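Local coordinates for uncharacterized protein (Sinorhizobium meliloti, PDB 3U5R), which is of unknown function but belongs to the AhpC/TSA family of thioredoxin-like proteins, and so probably has antioxidant or oxidoreductase activity, at residues 160-165 with 176-181. Residues are numbered along the deposited sequence; the frame is centred on the assembly and turned at random.
Sequences GQFDDA and ADLRAA
The side chain of Q161 reaches D177, in the first turn of helix 176-186. From CB the chain turns at chi1 77° to place CG between the backbone N and carbonyl carbon; beyond it the chain runs extended. CG passes D177 OD2 at 3.4 Å, CD stays alongside the same oxygen, and NE2 donates to D177 OD2 over 2.6 Å in a nearly straight bond (169°). The acceptor lies close to the amide plane, whereas NE2 stands above the carboxylate plane, 45° out of it. NE2 also donates to D164 OD1 (2.6 Å), bridging two carboxylates whose oxygens D164 OD1 and D177 OD2 are 4.3 Å apart; OE1 accepts from R166 NH2, so bonds at both ends of the amide fix its rotation. An alanine in place of Q161 would probably leave the two nearby carboxylates without their shared donor. In this thioredoxin-like fold, the loop leaves edge strand 156-160 of the mixed sheet and leads into the helix, where L178 N donates to F162 O at 3.2 Å. Next to this bond, L178 CD1 meets the edge of the F162 ring, in its plane, 3.7 Å from F162 CD1. D163 OD1 accepts from A165 N, closing an Asx turn, while OD2 takes the backbone N-H groups of T174 and G175.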
ATOM      1  N   GLY A 160      -8.029  -2.920  -4.346  1.00 15.88           N
ATOM      2  CA  GLY A 160      -7.834  -4.208  -5.034  1.00 15.54           C
ATOM      3  C   GLY A 160      -6.409  -4.360  -5.564  1.00 16.83           C
ATOM      4  O   GLY A 160      -5.475  -3.728  -5.074  1.00 15.28           O
ATOM      5  N   GLN A 161      -6.284  -5.255  -6.525  1.00 14.77           N
ATOM      6  CA  GLN A 161      -4.994  -5.711  -7.076  1.00 13.05           C
ATOM      7  C   GLN A 161      -4.218  -4.577  -7.752  1.00 12.73           C
ATOM      8  O   GLN A 161      -4.755  -3.554  -8.325  1.00 13.13           O
ATOM      9  CB  GLN A 161      -5.256  -6.895  -8.055  1.00  9.35           C
ATOM     10  CG  GLN A 161      -5.804  -6.453  -9.434  1.00 11.01           C
ATOM     11  CD  GLN A 161      -6.056  -7.672 -10.364  1.00 15.16           C
ATOM     12  OE1 GLN A 161      -5.930  -8.801  -9.941  1.00 12.77           O
ATOM     13  NE2 GLN A 161      -6.402  -7.428 -11.582  1.00 13.69           N
ATOM     14  N   PHE A 162      -2.913  -4.715  -7.735  1.00 12.71           N
ATOM     15  CA  PHE A 162      -2.031  -3.764  -8.471  1.00 13.08           C
ATOM     16  C   PHE A 162      -2.261  -3.999  -9.969  1.00 13.66           C
ATOM     17  O   PHE A 162      -2.320  -3.056 -10.829  1.00 13.35           O
ATOM     18  CB  PHE A 162      -0.587  -4.096  -8.005  1.00 13.39           C
ATOM     19  CG  PHE A 162       0.487  -3.201  -8.547  1.00 14.90           C
ATOM     20  CD1 PHE A 162       0.499  -1.837  -8.250  1.00 17.74           C
ATOM     21  CD2 PHE A 162       1.548  -3.749  -9.299  1.00 17.15           C
ATOM     22  CE1 PHE A 162       1.536  -0.990  -8.750  1.00 16.76           C
ATOM     23  CE2 PHE A 162       2.603  -2.949  -9.807  1.00 18.75           C
ATOM     24  CZ  PHE A 162       2.623  -1.548  -9.515  1.00 19.47           C
ATOM     25  N   ASP A 163      -2.362  -5.283 -10.316  1.00 15.40           N
ATOM     26  CA  ASP A 163      -2.687  -5.715 -11.687  1.00 16.68           C
ATOM     27  C   ASP A 163      -2.875  -7.220 -11.613  1.00 17.34           C
ATOM     28  O   ASP A 163      -2.897  -7.781 -10.504  1.00 16.34           O
ATOM     29  CB  ASP A 163      -1.514  -5.399 -12.640  1.00 18.98           C
ATOM     30  CG  ASP A 163      -0.166  -6.003 -12.119  1.00 24.30           C
ATOM     31  OD1 ASP A 163      -0.190  -7.033 -11.354  1.00 30.96           O
ATOM     32  OD2 ASP A 163       0.920  -5.464 -12.475  1.00 30.12           O
ATOM     33  N   ASP A 164      -2.918  -7.892 -12.761  1.00 17.18           N
ATOM     34  CA  ASP A 164      -3.352  -9.313 -12.821  1.00 20.38           C
ATOM     35  C   ASP A 164      -2.155 -10.272 -12.518  1.00 19.36           C
ATOM     36  O   ASP A 164      -2.337 -11.510 -12.505  1.00 19.36           O
ATOM     37  CB  ASP A 164      -3.911  -9.679 -14.250  1.00 22.15           C
ATOM     38  CG  ASP A 164      -5.330  -9.095 -14.570  1.00 34.19           C
ATOM     39  OD1 ASP A 164      -6.186  -9.037 -13.647  1.00 40.57           O
ATOM     40  OD2 ASP A 164      -5.630  -8.762 -15.804  1.00 37.26           O
ATOM     41  N   ALA A 165      -0.937  -9.740 -12.349  1.00 18.24           N
ATOM     42  CA  ALA A 165       0.239 -10.601 -12.144  1.00 16.90           C
ATOM     43  C   ALA A 165       0.187 -11.284 -10.769  1.00 17.91           C
ATOM     44  O   ALA A 165      -0.188 -10.658  -9.709  1.00 16.31           O
ATOM     45  CB  ALA A 165       1.547  -9.805 -12.312  1.00 16.51           C
ATOM     46  N   ALA A 176      -1.140  -1.966 -14.139  1.00 15.79           N
ATOM     47  CA  ALA A 176      -2.175  -1.300 -14.977  1.00 16.23           C
ATOM     48  C   ALA A 176      -3.506  -0.998 -14.273  1.00 17.34           C
ATOM     49  O   ALA A 176      -4.047   0.080 -14.473  1.00 16.17           O
ATOM     50  CB  ALA A 176      -2.449  -2.088 -16.331  1.00 17.52           C
ATOM     51  N   ASP A 177      -4.013  -1.907 -13.432  1.00 17.09           N
ATOM     52  CA  ASP A 177      -5.268  -1.637 -12.679  1.00 18.43           C
ATOM     53  C   ASP A 177      -5.139  -0.400 -11.776  1.00 17.32           C
ATOM     54  O   ASP A 177      -5.996   0.511 -11.838  1.00 16.33           O
ATOM     55  CB  ASP A 177      -5.731  -2.858 -11.839  1.00 19.00           C
ATOM     56  CG  ASP A 177      -6.178  -4.080 -12.712  1.00 25.70           C
ATOM     57  OD1 ASP A 177      -5.716  -4.160 -13.841  1.00 32.99           O
ATOM     58  OD2 ASP A 177      -6.928  -5.004 -12.258  1.00 35.00           O
ATOM     59  N   LEU A 178      -4.072  -0.345 -10.982  1.00 14.90           N
ATOM     60  CA  LEU A 178      -3.848   0.814 -10.110  1.00 15.93           C
ATOM     61  C   LEU A 178      -3.546   2.067 -10.890  1.00 13.41           C
ATOM     62  O   LEU A 178      -4.066   3.135 -10.582  1.00 16.15           O
ATOM     63  CB  LEU A 178      -2.700   0.559  -9.110  1.00 15.32           C
ATOM     64  CG  LEU A 178      -2.915   0.733  -7.651  1.00 22.00           C
ATOM     65  CD1 LEU A 178      -1.557   0.950  -6.984  1.00 23.06           C
ATOM     66  CD2 LEU A 178      -3.983   1.743  -7.247  1.00 22.19           C
ATOM     67  N   ARG A 179      -2.729   1.945 -11.929  1.00 13.35           N
ATOM     68  CA  ARG A 179      -2.453   3.089 -12.796  1.00 12.82           C
ATOM     69  C   ARG A 179      -3.722   3.654 -13.376  1.00 13.64           C
ATOM     70  O   ARG A 179      -3.935   4.829 -13.298  1.00 13.82           O
ATOM     71  CB  ARG A 179      -1.478   2.720 -13.909  1.00 10.83           C
ATOM     72  CG  ARG A 179      -0.047   2.494 -13.315  1.00 11.84           C
ATOM     73  CD  ARG A 179       0.928   1.863 -14.438  1.00 15.34           C
ATOM     74  NE  ARG A 179       2.327   1.785 -13.986  1.00 12.69           N
ATOM     75  CZ  ARG A 179       3.201   2.782 -14.000  1.00 13.23           C
ATOM     76  NH1 ARG A 179       2.919   3.969 -14.508  1.00 14.64           N
ATOM     77  NH2 ARG A 179       4.455   2.521 -13.636  1.00 18.82           N
ATOM     78  N   ALA A 180      -4.565   2.809 -13.963  1.00 15.92           N
ATOM     79  CA  ALA A 180      -5.834   3.294 -14.505  1.00 16.55           C
ATOM     80  C   ALA A 180      -6.680   4.037 -13.444  1.00 15.09           C
ATOM     81  O   ALA A 180      -7.211   5.119 -13.723  1.00 17.84           O
ATOM     82  CB  ALA A 180      -6.640   2.122 -15.194  1.00 16.67           C
ATOM     83  N   ALA A 181      -6.753   3.505 -12.231  1.00 14.76           N
ATOM     84  CA  ALA A 181      -7.500   4.122 -11.114  1.00 13.12           C
ATOM     85  C   ALA A 181      -6.891   5.507 -10.721  1.00 15.26           C
ATOM     86  O   ALA A 181      -7.600   6.510 -10.613  1.00 15.03           O
ATOM     87  CB  ALA A 181      -7.509   3.165  -9.905  1.00 11.37           C
TER